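Local coordinates for protein arginine N-methyltransferase SFM1 (Saccharomyces cerevisiae, PDB 5C74) that transfers a methyl group from S-adenosyl-L-methionine to an arginine of ribosomal protein S3, leaving it monomethylated, at residues A[1-13]-A[98-110]. Numbering follows the deposited sequence.
Sequences MKYIIEHMEEGFS and KFDYFVFGGILGD
Strands 2-6 and 101-104 pair in parallel at the centre of the six-stranded parallel sheet of this SPOUT-clan methyltransferase, flanked by strands 32-35 and 80-83. K2, I4 and E6 donate their N-H to the carbonyl O of D100, F102 and F104, and the N-H of F102 and F104 return to the O of K2 and I4. On the face carrying K2, I4, Y101 and V103, the K2 chain bends at chi3 (-123°) and chi4 to bring NZ over one face of the Y101 ring, 4.4 Å from its centroid, a cation-pi contact; NZ also forms a salt bridge with E73. I4 CD1 packs obliquely on the same ring, 3.7 Å from CD1 of Y101. On the other face, which helix 140-151 covers, Y3 CD1 meets F102 CB at 3.8 Å and I5 CG1 lies alongside F104. At the C-terminal end of strand 2-6, E6 OE1 takes the N-H of G106, just past strand 101-104, on its anti lone pair (2.8 Å) and salt-bridges R116. With an alanine in place of E6, the G106 N-H would probably lose this acceptor and R116 its salt bridge here. Backbone pairing thus gives way to a buried carboxylate that ties G105-G106 to strand 2-6.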
loop_
_atom_site.group_PDB
_atom_site.type_symbol
_atom_site.label_atom_id
_atom_site.label_comp_id
_atom_site.label_asym_id
_atom_site.label_seq_id
_atom_site.Cartn_x
_atom_site.Cartn_y
_atom_site.Cartn_z
ATOM N N MET A 1 18.808 -18.979 -6.658
ATOM C CA MET A 1 17.620 -19.006 -5.803
ATOM C C MET A 1 16.528 -18.117 -6.376
ATOM O O MET A 1 16.798 -17.061 -6.944
ATOM C CB MET A 1 17.971 -18.557 -4.375
ATOM C CG MET A 1 16.813 -18.616 -3.371
ATOM S SD MET A 1 16.456 -20.280 -2.750
ATOM C CE MET A 1 17.382 -20.329 -1.229
ATOM N N LYS A 2 15.283 -18.546 -6.222
ATOM C CA LYS A 2 14.166 -17.716 -6.624
ATOM C C LYS A 2 13.344 -17.390 -5.392
ATOM O O LYS A 2 13.396 -18.120 -4.408
ATOM C CB LYS A 2 13.333 -18.414 -7.679
ATOM C CG LYS A 2 14.099 -18.548 -8.997
ATOM C CD LYS A 2 13.427 -19.504 -9.946
ATOM C CE LYS A 2 14.392 -20.605 -10.327
ATOM N NZ LYS A 2 14.674 -21.527 -9.199
ATOM N N TYR A 3 12.600 -16.290 -5.450
ATOM C CA TYR A 3 11.960 -15.738 -4.265
ATOM C C TYR A 3 10.462 -15.634 -4.464
ATOM O O TYR A 3 10.007 -15.169 -5.502
ATOM C CB TYR A 3 12.549 -14.375 -3.951
ATOM C CG TYR A 3 14.016 -14.511 -3.649
ATOM C CD1 TYR A 3 14.443 -14.855 -2.374
ATOM C CD2 TYR A 3 14.965 -14.378 -4.657
ATOM C CE1 TYR A 3 15.794 -15.025 -2.098
ATOM C CE2 TYR A 3 16.319 -14.549 -4.390
ATOM C CZ TYR A 3 16.717 -14.869 -3.104
ATOM O OH TYR A 3 18.050 -15.053 -2.831
ATOM N N ILE A 4 9.706 -16.073 -3.468
ATOM C CA ILE A 4 8.253 -15.976 -3.531
ATOM C C ILE A 4 7.786 -15.123 -2.358
ATOM O O ILE A 4 8.135 -15.389 -1.217
ATOM C CB ILE A 4 7.581 -17.373 -3.478
ATOM C CG1 ILE A 4 8.064 -18.247 -4.647
ATOM C CG2 ILE A 4 6.039 -17.260 -3.485
ATOM C CD1 ILE A 4 7.706 -19.729 -4.498
ATOM N N ILE A 5 7.007 -14.085 -2.636
ATOM C CA ILE A 5 6.484 -13.249 -1.559
ATOM C C ILE A 5 4.978 -13.328 -1.572
ATOM O O ILE A 5 4.356 -13.007 -2.577
ATOM C CB ILE A 5 6.911 -11.763 -1.707
ATOM C CG1 ILE A 5 8.435 -11.624 -1.667
ATOM C CG2 ILE A 5 6.270 -10.915 -0.610
ATOM C CD1 ILE A 5 8.915 -10.233 -1.997
ATOM N N GLU A 6 4.382 -13.763 -0.477
ATOM C CA GLU A 6 2.930 -13.759 -0.407
ATOM C C GLU A 6 2.485 -12.324 -0.171
ATOM O O GLU A 6 2.859 -11.712 0.828
ATOM C CB GLU A 6 2.423 -14.665 0.714
ATOM C CG GLU A 6 2.783 -16.141 0.543
ATOM C CD GLU A 6 1.947 -17.037 1.439
ATOM O OE1 GLU A 6 1.847 -16.733 2.654
ATOM O OE2 GLU A 6 1.366 -18.022 0.918
ATOM N N HIS A 7 1.682 -11.786 -1.077
ATOM C CA HIS A 7 1.234 -10.407 -0.952
ATOM C C HIS A 7 -0.251 -10.475 -0.698
ATOM O O HIS A 7 -1.032 -10.330 -1.616
ATOM C CB HIS A 7 1.555 -9.593 -2.214
ATOM C CG HIS A 7 1.239 -8.128 -2.088
ATOM N ND1 HIS A 7 2.194 -7.186 -1.763
ATOM C CD2 HIS A 7 0.072 -7.448 -2.233
ATOM C CE1 HIS A 7 1.629 -5.988 -1.714
ATOM N NE2 HIS A 7 0.343 -6.120 -1.998
ATOM N N MET A 8 -0.626 -10.733 0.552
ATOM C CA MET A 8 -2.004 -11.071 0.887
ATOM C C MET A 8 -2.739 -9.870 1.461
ATOM O O MET A 8 -3.328 -9.935 2.542
ATOM C CB MET A 8 -2.044 -12.232 1.883
ATOM C CG MET A 8 -1.397 -13.543 1.364
ATOM S SD MET A 8 -1.284 -14.877 2.602
ATOM C CE MET A 8 -3.000 -15.366 2.742
ATOM N N GLU A 9 -2.680 -8.766 0.742
ATOM C CA GLU A 9 -3.333 -7.551 1.192
ATOM C C GLU A 9 -3.716 -6.778 -0.038
ATOM O O GLU A 9 -3.108 -6.924 -1.098
ATOM C CB GLU A 9 -2.415 -6.718 2.099
ATOM C CG GLU A 9 -1.227 -6.104 1.360
ATOM C CD GLU A 9 -0.254 -5.372 2.277
ATOM O OE1 GLU A 9 0.948 -5.313 1.933
ATOM O OE2 GLU A 9 -0.687 -4.851 3.328
ATOM N N GLU A 10 -4.749 -5.965 0.094
ATOM C CA GLU A 10 -5.167 -5.110 -0.991
ATOM C C GLU A 10 -4.191 -3.938 -1.093
ATOM O O GLU A 10 -3.842 -3.341 -0.079
ATOM C CB GLU A 10 -6.587 -4.605 -0.739
ATOM C CG GLU A 10 -7.145 -3.779 -1.855
ATOM C CD GLU A 10 -7.244 -4.565 -3.136
ATOM O OE1 GLU A 10 -6.984 -3.977 -4.206
ATOM O OE2 GLU A 10 -7.585 -5.767 -3.066
ATOM N N GLY A 11 -3.748 -3.621 -2.304
ATOM C CA GLY A 11 -2.969 -2.418 -2.522
ATOM C C GLY A 11 -1.469 -2.568 -2.362
ATOM O O GLY A 11 -0.981 -3.509 -1.738
ATOM N N PHE A 12 -0.745 -1.619 -2.942
ATOM C CA PHE A 12 0.702 -1.534 -2.826
ATOM C C PHE A 12 1.060 -0.173 -2.270
ATOM O O PHE A 12 0.898 0.825 -2.956
ATOM C CB PHE A 12 1.380 -1.716 -4.186
ATOM C CG PHE A 12 1.195 -3.083 -4.787
ATOM C CD1 PHE A 12 -0.016 -3.444 -5.366
ATOM C CD2 PHE A 12 2.244 -3.991 -4.799
ATOM C CE1 PHE A 12 -0.190 -4.697 -5.927
ATOM C CE2 PHE A 12 2.080 -5.256 -5.362
ATOM C CZ PHE A 12 0.866 -5.608 -5.917
ATOM N N SER A 13 1.544 -0.138 -1.038
ATOM C CA SER A 13 1.996 1.123 -0.461
ATOM C C SER A 13 3.246 1.613 -1.185
ATOM O O SER A 13 3.953 0.829 -1.818
ATOM C CB SER A 13 2.280 0.953 1.014
ATOM O OG SER A 13 3.429 0.145 1.171
ATOM N N LYS A 98 20.255 -27.281 -1.393
ATOM C CA LYS A 98 19.045 -27.876 -0.832
ATOM C C LYS A 98 17.768 -27.228 -1.333
ATOM O O LYS A 98 16.722 -27.880 -1.403
ATOM C CB LYS A 98 19.054 -27.777 0.703
ATOM C CG LYS A 98 20.120 -28.624 1.415
ATOM C CD LYS A 98 19.885 -28.603 2.930
ATOM C CE LYS A 98 20.855 -29.512 3.681
ATOM N NZ LYS A 98 22.204 -28.907 3.826
ATOM N N PHE A 99 17.850 -25.934 -1.626
ATOM C CA PHE A 99 16.663 -25.106 -1.869
ATOM C C PHE A 99 16.684 -24.436 -3.237
ATOM O O PHE A 99 17.724 -23.935 -3.666
ATOM C CB PHE A 99 16.551 -24.020 -0.795
ATOM C CG PHE A 99 16.462 -24.551 0.612
ATOM C CD1 PHE A 99 15.540 -25.531 0.948
ATOM C CD2 PHE A 99 17.307 -24.064 1.600
ATOM C CE1 PHE A 99 15.455 -26.018 2.248
ATOM C CE2 PHE A 99 17.231 -24.541 2.898
ATOM C CZ PHE A 99 16.308 -25.522 3.224
ATOM N N ASP A 100 15.526 -24.400 -3.898
ATOM C CA ASP A 100 15.377 -23.708 -5.178
ATOM C C ASP A 100 14.575 -22.416 -5.019
ATOM O O ASP A 100 14.750 -21.475 -5.794
ATOM C CB ASP A 100 14.687 -24.614 -6.191
ATOM C CG ASP A 100 15.398 -25.939 -6.347
ATOM O OD1 ASP A 100 16.632 -25.916 -6.469
ATOM O OD2 ASP A 100 14.733 -26.990 -6.319
ATOM N N TYR A 101 13.707 -22.393 -4.002
ATOM C CA TYR A 101 12.828 -21.255 -3.714
ATOM C C TYR A 101 12.923 -20.853 -2.258
ATOM O O TYR A 101 13.136 -21.697 -1.393
ATOM C CB TYR A 101 11.369 -21.592 -4.034
ATOM C CG TYR A 101 11.122 -21.737 -5.516
ATOM C CD1 TYR A 101 10.794 -20.631 -6.287
ATOM C CD2 TYR A 101 11.216 -22.976 -6.139
ATOM C CE1 TYR A 101 10.550 -20.752 -7.659
ATOM C CE2 TYR A 101 10.986 -23.111 -7.512
ATOM C CZ TYR A 101 10.656 -21.992 -8.258
ATOM O OH TYR A 101 10.427 -22.115 -9.603
ATOM N N PHE A 102 12.734 -19.560 -2.004
ATOM C CA PHE A 102 12.750 -18.997 -0.658
ATOM C C PHE A 102 11.461 -18.205 -0.524
ATOM O O PHE A 102 11.181 -17.340 -1.351
ATOM C CB PHE A 102 13.969 -18.093 -0.458
ATOM C CG PHE A 102 14.165 -17.646 0.966
ATOM C CD1 PHE A 102 13.546 -16.497 1.440
ATOM C CD2 PHE A 102 14.975 -18.368 1.825
ATOM C CE1 PHE A 102 13.736 -16.078 2.748
ATOM C CE2 PHE A 102 15.167 -17.944 3.142
ATOM C CZ PHE A 102 14.544 -16.805 3.595
ATOM N N VAL A 103 10.674 -18.522 0.496
ATOM C CA VAL A 103 9.311 -17.995 0.610
ATOM C C VAL A 103 9.149 -17.033 1.789
ATOM O O VAL A 103 9.575 -17.329 2.895
ATOM C CB VAL A 103 8.308 -19.142 0.775
ATOM C CG1 VAL A 103 6.902 -18.603 0.976
ATOM C CG2 VAL A 103 8.374 -20.080 -0.441
ATOM N N PHE A 104 8.550 -15.875 1.530
ATOM C CA PHE A 104 8.150 -14.946 2.581
ATOM C C PHE A 104 6.674 -15.137 2.799
ATOM O O PHE A 104 5.867 -14.811 1.918
ATOM C CB PHE A 104 8.445 -13.497 2.202
ATOM C CG PHE A 104 9.903 -13.190 2.112
ATOM C CD1 PHE A 104 10.624 -13.530 0.973
ATOM C CD2 PHE A 104 10.558 -12.579 3.169
ATOM C CE1 PHE A 104 11.974 -13.259 0.888
ATOM C CE2 PHE A 104 11.906 -12.299 3.092
ATOM C CZ PHE A 104 12.615 -12.637 1.954
ATOM N N GLY A 105 6.324 -15.694 3.950
ATOM C CA GLY A 105 4.938 -15.945 4.296
ATOM C C GLY A 105 4.181 -14.639 4.438
ATOM O O GLY A 105 4.759 -13.600 4.761
ATOM N N GLY A 106 2.879 -14.683 4.198
ATOM C CA GLY A 106 2.080 -13.475 4.256
ATOM C C GLY A 106 2.022 -12.970 5.687
ATOM O O GLY A 106 2.049 -13.765 6.619
ATOM N N ILE A 107 1.970 -11.657 5.851
ATOM C CA ILE A 107 1.758 -11.053 7.165
ATOM C C ILE A 107 0.321 -10.566 7.216
ATOM O O ILE A 107 -0.084 -9.714 6.432
ATOM C CB ILE A 107 2.733 -9.890 7.443
ATOM C CG1 ILE A 107 4.171 -10.405 7.532
ATOM C CG2 ILE A 107 2.353 -9.162 8.727
ATOM C CD1 ILE A 107 4.975 -10.177 6.275
ATOM N N LEU A 108 -0.461 -11.153 8.112
ATOM C CA LEU A 108 -1.888 -10.885 8.161
ATOM C C LEU A 108 -2.215 -10.044 9.386
ATOM O O LEU A 108 -1.367 -9.867 10.253
ATOM C CB LEU A 108 -2.658 -12.201 8.169
ATOM C CG LEU A 108 -2.284 -13.030 6.933
ATOM C CD1 LEU A 108 -2.439 -14.516 7.187
ATOM C CD2 LEU A 108 -3.103 -12.589 5.734
ATOM N N GLY A 109 -3.439 -9.527 9.451
ATOM C CA GLY A 109 -3.847 -8.683 10.562
ATOM C C GLY A 109 -4.084 -9.445 11.853
ATOM O O GLY A 109 -3.695 -10.606 11.991
ATOM N N ASP A 110 -4.730 -8.792 12.811
ATOM C CA ASP A 110 -4.995 -9.421 14.095
ATOM C C ASP A 110 -6.468 -9.791 14.249
ATOM O O ASP A 110 -6.927 -10.086 15.350
ATOM C CB ASP A 110 -4.553 -8.501 15.240
ATOM C CG ASP A 110 -3.035 -8.362 15.329
ATOM O OD1 ASP A 110 -2.318 -9.175 14.702
ATOM O OD2 ASP A 110 -2.556 -7.446 16.033
HETATM O O HOH W 1 4.860 -11.535 2.748
#